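Local coordinates for lipoxygenase (PDB 5EK8), which probably catalyses the insertion of molecular oxygen into polyunsaturated fatty acids at a non-haem iron centre, as a 9R-lipoxygenase, at residues M176-P179 with E180-P183; Y195-A198 with N199-P203; V365-E368 with Q369-V372; Y516-G519 with E520-K523. All coordinates share one frame; numbering follows the deposited sequence.

Contact 1. Residues M176-P179 with E180-P183; sequences MPNP and EETP
A type I beta turn, N178-P179-E180-E181, reverses the chain here, and the E181 N to N178 O hydrogen bond that closes it is 3.0 Å long. The N-H points well at its acceptor (160°) but reaches it from above the carbonyl plane. P179 suits the second position, because its ring fixes phi near the value such a turn needs and the turn asks for no N-H there. The first and last residues of the turn also touch through their side chains: E181 CG lies 3.8 Å from N178 CB, set there by a chi1 of 57° that turns CG back over the turn, and the rest of the glutamate chain runs on extended. Where the chain enters and leaves the turn, M176 and T182 lie side by side, both side chains pointing the same way. CG of M176 is anti to the backbone N (chi1 -157°), and this carries SD to within 3.6 Å of T182 CA, while the ring of P183 touches the same sulfur through CD at 4.1 Å. The flexible, apolar thioether lets SD reach both residues from the other arm of the turn. The hydroxyl of T182 turns to N396 and to the backbone N of D184. The loop links strand 152-160 to helix 188-214 and rests on helix 394-404, where R399 bonds to the carbonyls of M176 and P177 and I395 packs on T182 and P183.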
loop_
_atom_site.group_PDB
_atom_site.type_symbol
_atom_site.label_atom_id
_atom_site.label_comp_id
_atom_site.label_asym_id
_atom_site.label_seq_id
_atom_site.Cartn_x
_atom_site.Cartn_y
_atom_site.Cartn_z
ATOM N N MET A 176 5.427 0.340 -14.723
ATOM C CA MET A 176 4.190 0.920 -15.214
ATOM C C MET A 176 4.358 2.406 -15.496
ATOM O O MET A 176 3.922 3.245 -14.710
ATOM C CB MET A 176 3.064 0.687 -14.201
ATOM C CG MET A 176 1.663 0.736 -14.789
ATOM S SD MET A 176 0.484 -0.199 -13.793
ATOM C CE MET A 176 0.454 0.763 -12.286
ATOM N N PRO A 177 5.002 2.735 -16.626
ATOM C CA PRO A 177 5.169 4.135 -17.026
ATOM C C PRO A 177 3.812 4.769 -17.286
ATOM O O PRO A 177 3.525 5.867 -16.806
ATOM C CB PRO A 177 5.985 4.050 -18.323
ATOM C CG PRO A 177 6.471 2.649 -18.412
ATOM C CD PRO A 177 5.506 1.807 -17.649
ATOM N N ASN A 178 2.991 4.063 -18.055
ATOM C CA ASN A 178 1.617 4.466 -18.291
ATOM C C ASN A 178 0.693 3.732 -17.338
ATOM O O ASN A 178 0.393 2.557 -17.548
ATOM C CB ASN A 178 1.211 4.189 -19.739
ATOM C CG ASN A 178 2.137 4.850 -20.738
ATOM O OD1 ASN A 178 2.701 5.911 -20.471
ATOM N ND2 ASN A 178 2.300 4.223 -21.899
ATOM N N PRO A 179 0.234 4.424 -16.285
ATOM C CA PRO A 179 -0.679 3.828 -15.306
ATOM C C PRO A 179 -2.007 3.481 -15.959
ATOM O O PRO A 179 -2.804 2.728 -15.401
ATOM C CB PRO A 179 -0.846 4.933 -14.260
ATOM C CG PRO A 179 -0.613 6.192 -15.021
ATOM C CD PRO A 179 0.451 5.859 -16.031
ATOM N N GLU A 180 -2.225 4.035 -17.146
ATOM C CA GLU A 180 -3.447 3.799 -17.895
ATOM C C GLU A 180 -3.473 2.391 -18.490
ATOM O O GLU A 180 -4.540 1.891 -18.846
ATOM C CB GLU A 180 -3.610 4.860 -18.990
ATOM C CG GLU A 180 -3.243 4.408 -20.394
ATOM C CD GLU A 180 -3.013 5.582 -21.329
ATOM O OE1 GLU A 180 -2.290 6.520 -20.929
ATOM O OE2 GLU A 180 -3.555 5.572 -22.458
ATOM N N GLU A 181 -2.312 1.743 -18.589
ATOM C CA GLU A 181 -2.280 0.350 -19.030
ATOM C C GLU A 181 -1.818 -0.576 -17.901
ATOM O O GLU A 181 -0.867 -1.344 -18.046
ATOM C CB GLU A 181 -1.396 0.177 -20.278
ATOM C CG GLU A 181 0.060 0.628 -20.152
ATOM C CD GLU A 181 0.861 0.306 -21.403
ATOM O OE1 GLU A 181 0.270 0.314 -22.504
ATOM O OE2 GLU A 181 2.074 0.032 -21.291
ATOM N N THR A 182 -2.519 -0.499 -16.776
ATOM C CA THR A 182 -2.338 -1.428 -15.669
ATOM C C THR A 182 -2.884 -2.810 -16.027
ATOM O O THR A 182 -3.862 -2.922 -16.773
ATOM C CB THR A 182 -3.044 -0.911 -14.402
ATOM O OG1 THR A 182 -2.959 -1.893 -13.361
ATOM C CG2 THR A 182 -4.506 -0.627 -14.696
ATOM N N PRO A 183 -2.246 -3.871 -15.511
ATOM C CA PRO A 183 -2.759 -5.230 -15.699
ATOM C C PRO A 183 -3.701 -5.635 -14.572
ATOM O O PRO A 183 -4.131 -6.786 -14.512
ATOM C CB PRO A 183 -1.493 -6.075 -15.682
ATOM C CG PRO A 183 -0.614 -5.358 -14.716
ATOM C CD PRO A 183 -0.917 -3.880 -14.873
#

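Contact 2. Residues Y195-A198 with N199-P203; sequences YASA and NVLTP
The flat carbonyl group of A198 is met by T202 from both faces: the backbone N comes to A198 O from one side of the peptide plane at 2.9 Å, and the hydroxyl OG1 from the other at 2.6 Å. The OG1 donor stands 33° out of the plane, and a chi1 of -57°, which sets OG1 beside the threonine's own backbone N, swings it back over the preceding turn. Away from this pair, the N199 N to Y195 O bond also arrives from above a carbonyl plane, whereas V200 N to A196 O (3.0 Å) and L201 N to S197 O (3.0 Å) run nearly along the C=O axis. One turn of helix 188-214 is thus held by a regular ladder of bonds from each residue to the fourth before it. A196, S197 and A198 are small: A198 CB approaches T202 OG1 to 3.9 Å, and S197 OG lies 4.2 Å from L201 CD1. L201 is buried against Y616, S619 and V620 of helix 608-623, a place suited to a branched apolar chain, while N199 ND2 bonds to D22, in the loop just after helix 2-21. P203 has no N-H to give to the turn before it, and the helix kinks there. The double grip of T202 on A198 O is likely to hold the threonine's chi1, and its buried hydroxyl is satisfied partly by A198 O in its own helix and partly by Y616 OH of helix 608-623, just ahead of the proline.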
loop_
_atom_site.group_PDB
_atom_site.type_symbol
_atom_site.label_atom_id
_atom_site.label_comp_id
_atom_site.label_asym_id
_atom_site.label_seq_id
_atom_site.Cartn_x
_atom_site.Cartn_y
_atom_site.Cartn_z
ATOM N N TYR A 195 -13.560 9.746 -7.959
ATOM C CA TYR A 195 -13.869 10.931 -8.750
ATOM C C TYR A 195 -14.954 11.775 -8.092
ATOM O O TYR A 195 -14.961 12.998 -8.221
ATOM C CB TYR A 195 -14.271 10.524 -10.170
ATOM C CG TYR A 195 -13.103 9.975 -10.961
ATOM C CD1 TYR A 195 -11.898 10.669 -11.019
ATOM C CD2 TYR A 195 -13.188 8.751 -11.618
ATOM C CE1 TYR A 195 -10.816 10.174 -11.727
ATOM C CE2 TYR A 195 -12.108 8.244 -12.331
ATOM C CZ TYR A 195 -10.922 8.961 -12.380
ATOM O OH TYR A 195 -9.840 8.467 -13.082
ATOM N N ALA A 196 -15.853 11.123 -7.366
ATOM C CA ALA A 196 -16.901 11.831 -6.646
ATOM C C ALA A 196 -16.306 12.662 -5.515
ATOM O O ALA A 196 -16.542 13.876 -5.422
ATOM C CB ALA A 196 -17.922 10.852 -6.104
ATOM N N SER A 197 -15.541 11.988 -4.656
ATOM C CA SER A 197 -14.872 12.626 -3.525
ATOM C C SER A 197 -14.033 13.810 -3.995
ATOM O O SER A 197 -14.098 14.915 -3.433
ATOM C CB SER A 197 -13.995 11.609 -2.787
ATOM O OG SER A 197 -13.632 12.074 -1.500
ATOM N N ALA A 198 -13.256 13.570 -5.045
ATOM C CA ALA A 198 -12.417 14.609 -5.616
ATOM C C ALA A 198 -13.267 15.755 -6.160
ATOM O O ALA A 198 -12.896 16.914 -6.026
ATOM C CB ALA A 198 -11.521 14.033 -6.712
ATOM N N ASN A 199 -14.408 15.440 -6.764
ATOM C CA ASN A 199 -15.263 16.490 -7.315
ATOM C C ASN A 199 -15.861 17.372 -6.220
ATOM O O ASN A 199 -16.070 18.567 -6.423
ATOM C CB ASN A 199 -16.377 15.892 -8.174
ATOM C CG ASN A 199 -16.838 16.839 -9.268
ATOM O OD1 ASN A 199 -16.240 17.895 -9.487
ATOM N ND2 ASN A 199 -17.897 16.462 -9.968
ATOM N N VAL A 200 -16.132 16.787 -5.057
ATOM C CA VAL A 200 -16.570 17.590 -3.920
ATOM C C VAL A 200 -15.439 18.464 -3.366
ATOM O O VAL A 200 -15.597 19.673 -3.226
ATOM C CB VAL A 200 -17.115 16.708 -2.781
ATOM C CG1 VAL A 200 -17.451 17.560 -1.565
ATOM C CG2 VAL A 200 -18.326 15.921 -3.247
ATOM N N LEU A 201 -14.296 17.852 -3.068
ATOM C CA LEU A 201 -13.240 18.536 -2.312
ATOM C C LEU A 201 -12.310 19.457 -3.123
ATOM O O LEU A 201 -11.782 20.430 -2.587
ATOM C CB LEU A 201 -12.394 17.493 -1.578
ATOM C CG LEU A 201 -13.009 16.895 -0.311
ATOM C CD1 LEU A 201 -12.261 15.647 0.147
ATOM C CD2 LEU A 201 -13.020 17.942 0.785
ATOM N N THR A 202 -12.108 19.154 -4.401
ATOM C CA THR A 202 -11.139 19.885 -5.223
ATOM C C THR A 202 -11.470 21.363 -5.486
ATOM O O THR A 202 -10.560 22.190 -5.490
ATOM C CB THR A 202 -10.931 19.182 -6.582
ATOM O OG1 THR A 202 -10.517 17.831 -6.357
ATOM C CG2 THR A 202 -9.872 19.887 -7.413
ATOM N N PRO A 203 -12.756 21.711 -5.713
ATOM C CA PRO A 203 -13.031 23.144 -5.912
ATOM C C PRO A 203 -12.633 24.018 -4.723
ATOM O O PRO A 203 -12.355 25.207 -4.904
ATOM C CB PRO A 203 -14.544 23.179 -6.120
ATOM C CG PRO A 203 -14.858 21.860 -6.699
ATOM C CD PRO A 203 -13.949 20.894 -6.005
#

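Contact 3. Residues V365-E368 with Q369-V372; sequences VQME and QYAV
Q366 and Q369 cross obliquely on one side of the helix, their amide planes 75° apart, and Q369 uses its NE2 to reach the backbone O of Q366 at 3.0 Å. The donor lies in that carbonyl's plane, on a lone pair, and the acceptor is close to the plane of the Q369 amide. The helix is distorted here: V365 O and Q369 N stand 3.8 Å apart, and Y370 N is 4.2 Å from Q366 O, so the glutamine amide supplies a donor where the backbone does not. A chi1 of 65° tucks CG of Q369 between its own backbone N and carbonyl carbon, which turns an otherwise extended chain back over the preceding turn. With an alanine at Q369, Q366 O would probably lose this side-chain donor at the distorted turn and a gap would open beside it. Y370 and M367 meet at a slant: M367 CE comes 3.6 Å from Y370 CD2, and SD stands 5.2 Å from the ring centroid in an oblique Met-aromatic contact. One water joins Y370 OH to Q366 OE1, 2.8 Å from the latter; H561 is a further partner of OE1, and Q366 NE2 bonds to K362 O. Regular bonding resumes with A371 N to M367 O and V372 N to E368 O, the latter almost straight at 176°. E368 forms a salt bridge with R173, which probably balances its buried charge, and a hydrogen bond with N398. The turn is buried in the last third of helix 337-377, with helix 549-574 against M367 and Y370, and helix 394-404 against M367, E368 and A371.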
loop_
_atom_site.group_PDB
_atom_site.type_symbol
_atom_site.label_atom_id
_atom_site.label_comp_id
_atom_site.label_asym_id
_atom_site.label_seq_id
_atom_site.Cartn_x
_atom_site.Cartn_y
_atom_site.Cartn_z
ATOM N N VAL A 365 4.702 0.268 -0.026
ATOM C CA VAL A 365 5.909 -0.265 -0.624
ATOM C C VAL A 365 6.149 -1.719 -0.227
ATOM O O VAL A 365 6.419 -2.557 -1.085
ATOM C CB VAL A 365 7.132 0.574 -0.238
ATOM C CG1 VAL A 365 8.386 0.005 -0.896
ATOM C CG2 VAL A 365 6.914 2.024 -0.635
ATOM N N GLN A 366 6.039 -2.024 1.060
ATOM C CA GLN A 366 6.344 -3.373 1.514
ATOM C C GLN A 366 5.394 -4.404 0.904
ATOM O O GLN A 366 5.782 -5.546 0.664
ATOM C CB GLN A 366 6.300 -3.468 3.041
ATOM C CG GLN A 366 6.820 -4.807 3.556
ATOM C CD GLN A 366 6.522 -5.064 5.021
ATOM O OE1 GLN A 366 6.770 -6.163 5.527
ATOM N NE2 GLN A 366 5.996 -4.055 5.714
ATOM N N MET A 367 4.156 -4.002 0.634
ATOM C CA MET A 367 3.168 -4.948 0.127
ATOM C C MET A 367 3.158 -5.038 -1.401
ATOM O O MET A 367 2.701 -6.039 -1.961
ATOM C CB MET A 367 1.773 -4.590 0.638
ATOM C CG MET A 367 1.563 -4.828 2.134
ATOM S SD MET A 367 1.775 -6.547 2.645
ATOM C CE MET A 367 3.397 -6.497 3.404
ATOM N N GLU A 368 3.665 -4.010 -2.080
ATOM C CA GLU A 368 3.702 -4.060 -3.541
ATOM C C GLU A 368 4.534 -5.242 -4.050
ATOM O O GLU A 368 4.183 -5.864 -5.051
ATOM C CB GLU A 368 4.242 -2.754 -4.142
ATOM C CG GLU A 368 4.451 -2.846 -5.657
ATOM C CD GLU A 368 4.294 -1.529 -6.386
ATOM O OE1 GLU A 368 4.297 -1.545 -7.637
ATOM O OE2 GLU A 368 4.165 -0.482 -5.723
ATOM N N GLN A 369 5.623 -5.563 -3.352
ATOM C CA GLN A 369 6.506 -6.650 -3.775
ATOM C C GLN A 369 5.773 -7.987 -3.714
ATOM O O GLN A 369 5.882 -8.825 -4.626
ATOM C CB GLN A 369 7.780 -6.686 -2.917
ATOM C CG GLN A 369 7.589 -7.010 -1.446
ATOM C CD GLN A 369 8.855 -6.793 -0.621
ATOM O OE1 GLN A 369 9.974 -6.991 -1.105
ATOM N NE2 GLN A 369 8.678 -6.379 0.634
ATOM N N TYR A 370 4.994 -8.164 -2.650
ATOM C CA TYR A 370 4.183 -9.354 -2.494
ATOM C C TYR A 370 3.104 -9.399 -3.555
ATOM O O TYR A 370 2.778 -10.467 -4.061
ATOM C CB TYR A 370 3.556 -9.404 -1.110
ATOM C CG TYR A 370 4.558 -9.620 -0.013
ATOM C CD1 TYR A 370 5.142 -10.872 0.185
ATOM C CD2 TYR A 370 4.919 -8.583 0.831
ATOM C CE1 TYR A 370 6.064 -11.079 1.196
ATOM C CE2 TYR A 370 5.838 -8.775 1.839
ATOM C CZ TYR A 370 6.407 -10.024 2.018
ATOM O OH TYR A 370 7.313 -10.197 3.034
ATOM N N ALA A 371 2.549 -8.238 -3.889
ATOM C CA ALA A 371 1.552 -8.166 -4.955
ATOM C C ALA A 371 2.129 -8.654 -6.281
ATOM O O ALA A 371 1.629 -9.616 -6.876
ATOM C CB ALA A 371 1.023 -6.749 -5.101
ATOM N N VAL A 372 3.192 -7.994 -6.727
ATOM C CA VAL A 372 3.828 -8.333 -7.992
ATOM C C VAL A 372 4.205 -9.810 -8.062
ATOM O O VAL A 372 3.842 -10.498 -9.018
ATOM C CB VAL A 372 5.085 -7.481 -8.235
ATOM C CG1 VAL A 372 5.762 -7.909 -9.521
ATOM C CG2 VAL A 372 4.718 -5.998 -8.287
HETATM O O HOH W 1 8.369 -7.768 3.859
#

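Contact 4. Residues Y516-G519 with E520-K523; sequences YDTG and ELDK
K523 NZ gives one hydrogen bond to G519 O at 2.7 Å, from above the carbonyl plane, and another to L521 O at 2.8 Å, lying in that carbonyl's plane. Lysine is long and flexible enough to bring one ammonium to two carbonyls: its chain bends at chi2 (86°) to curl back over the loop, and D439 O is a further, weak partner. A methionine in place of K523 would probably leave G519 O and L521 O without their shared donor and the lysine's segment less tied to the turn. Among main-chain bonds, L521 N meets T518 O at 3.1 Å, well out of the carbonyl plane. On the acidic side, the short carboxylate of D517 suits a bond to the N two residues on: OD1 accepts from G519 N at 3.2 Å, above the carboxylate plane, and a water held by OD1 takes the N-H of E520, 2.8 Å from its N. The E520 carboxylate makes a salt bridge with R443. Apolar contact is limited: T518 CG2 and L521 CD1 touch at 3.9 Å, the two side chains crossing at about a right angle. The whole is an Asx turn at D517 running into a type I beta turn from T518 to L521, in the loop between strands 513-515 and 530-531.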
loop_
_atom_site.group_PDB
_atom_site.type_symbol
_atom_site.label_atom_id
_atom_site.label_comp_id
_atom_site.label_asym_id
_atom_site.label_seq_id
_atom_site.Cartn_x
_atom_site.Cartn_y
_atom_site.Cartn_z
ATOM N N TYR A 516 9.919 -2.178 23.847
ATOM C CA TYR A 516 9.172 -2.926 24.850
ATOM C C TYR A 516 8.645 -4.244 24.290
ATOM O O TYR A 516 8.398 -5.187 25.038
ATOM C CB TYR A 516 8.013 -2.080 25.392
ATOM C CG TYR A 516 6.719 -2.222 24.615
ATOM C CD1 TYR A 516 5.709 -3.061 25.061
ATOM C CD2 TYR A 516 6.513 -1.521 23.435
ATOM C CE1 TYR A 516 4.529 -3.199 24.353
ATOM C CE2 TYR A 516 5.338 -1.652 22.722
ATOM C CZ TYR A 516 4.348 -2.491 23.186
ATOM O OH TYR A 516 3.175 -2.628 22.482
ATOM N N ASP A 517 8.460 -4.294 22.974
ATOM C CA ASP A 517 7.985 -5.497 22.296
ATOM C C ASP A 517 8.774 -5.671 21.003
ATOM O O ASP A 517 8.974 -4.708 20.266
ATOM C CB ASP A 517 6.480 -5.400 22.010
ATOM C CG ASP A 517 5.868 -6.735 21.614
ATOM O OD1 ASP A 517 5.969 -7.114 20.427
ATOM O OD2 ASP A 517 5.273 -7.398 22.491
ATOM N N THR A 518 9.227 -6.887 20.722
ATOM C CA THR A 518 10.122 -7.098 19.584
ATOM C C THR A 518 9.516 -7.925 18.457
ATOM O O THR A 518 10.178 -8.183 17.452
ATOM C CB THR A 518 11.436 -7.779 20.027
ATOM O OG1 THR A 518 11.141 -8.891 20.883
ATOM C CG2 THR A 518 12.323 -6.793 20.769
ATOM N N GLY A 519 8.262 -8.331 18.624
ATOM C CA GLY A 519 7.596 -9.188 17.660
ATOM C C GLY A 519 7.453 -8.622 16.255
ATOM O O GLY A 519 7.413 -9.373 15.285
ATOM N N GLU A 520 7.356 -7.302 16.139
ATOM C CA GLU A 520 7.203 -6.662 14.836
ATOM C C GLU A 520 8.562 -6.328 14.243
ATOM O O GLU A 520 8.693 -6.075 13.045
ATOM C CB GLU A 520 6.369 -5.382 14.946
ATOM C CG GLU A 520 4.980 -5.547 15.550
ATOM C CD GLU A 520 4.237 -4.222 15.650
ATOM O OE1 GLU A 520 4.733 -3.220 15.083
ATOM O OE2 GLU A 520 3.164 -4.182 16.294
ATOM N N LEU A 521 9.572 -6.329 15.102
ATOM C CA LEU A 521 10.894 -5.850 14.730
ATOM C C LEU A 521 11.693 -6.837 13.895
ATOM O O LEU A 521 11.401 -8.032 13.851
ATOM C CB LEU A 521 11.688 -5.494 15.982
ATOM C CG LEU A 521 11.100 -4.355 16.810
ATOM C CD1 LEU A 521 11.972 -4.119 18.013
ATOM C CD2 LEU A 521 10.969 -3.089 15.978
ATOM N N ASP A 522 12.709 -6.305 13.228
ATOM C CA ASP A 522 13.636 -7.103 12.449
ATOM C C ASP A 522 14.370 -8.099 13.342
ATOM O O ASP A 522 14.860 -7.737 14.410
ATOM C CB ASP A 522 14.627 -6.184 11.737
ATOM C CG ASP A 522 15.701 -6.941 11.000
ATOM O OD1 ASP A 522 16.777 -6.354 10.764
ATOM O OD2 ASP A 522 15.472 -8.116 10.646
ATOM N N LYS A 523 14.422 -9.355 12.913
ATOM C CA LYS A 523 15.223 -10.365 13.604
ATOM C C LYS A 523 16.529 -10.620 12.853
ATOM O O LYS A 523 16.569 -11.456 11.950
ATOM C CB LYS A 523 14.453 -11.679 13.752
ATOM C CG LYS A 523 13.291 -11.631 14.711
ATOM C CD LYS A 523 12.033 -11.130 14.029
ATOM C CE LYS A 523 10.901 -10.980 15.027
ATOM N NZ LYS A 523 9.802 -10.205 14.441
HETATM O O HOH W 2 6.702 -5.778 18.446
#

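Contact 3 lies nearest the middle of the chain, on the helix that also carries the iron ligands H359 and H364. The side chain of M367 is about 10 Å from the bound iron (II) ion. Contact 1 sits close by, about 16 Å away between centres and 6 Å between nearest atoms, and both pack on I395 of helix 394-404. I174, which P183 touches, also gives its N-H to E368. Contact 2 follows contact 1 in the chain, 23 Å off between centres; its S197 side chain is about 8 Å from that of the iron ligand I668. Contact 4 is away from the metal sites: its centre is 21 Å from that of contact 3, with nearest atoms about 8 Å apart, and, across the chain's centre, 41 Å from that of contact 2.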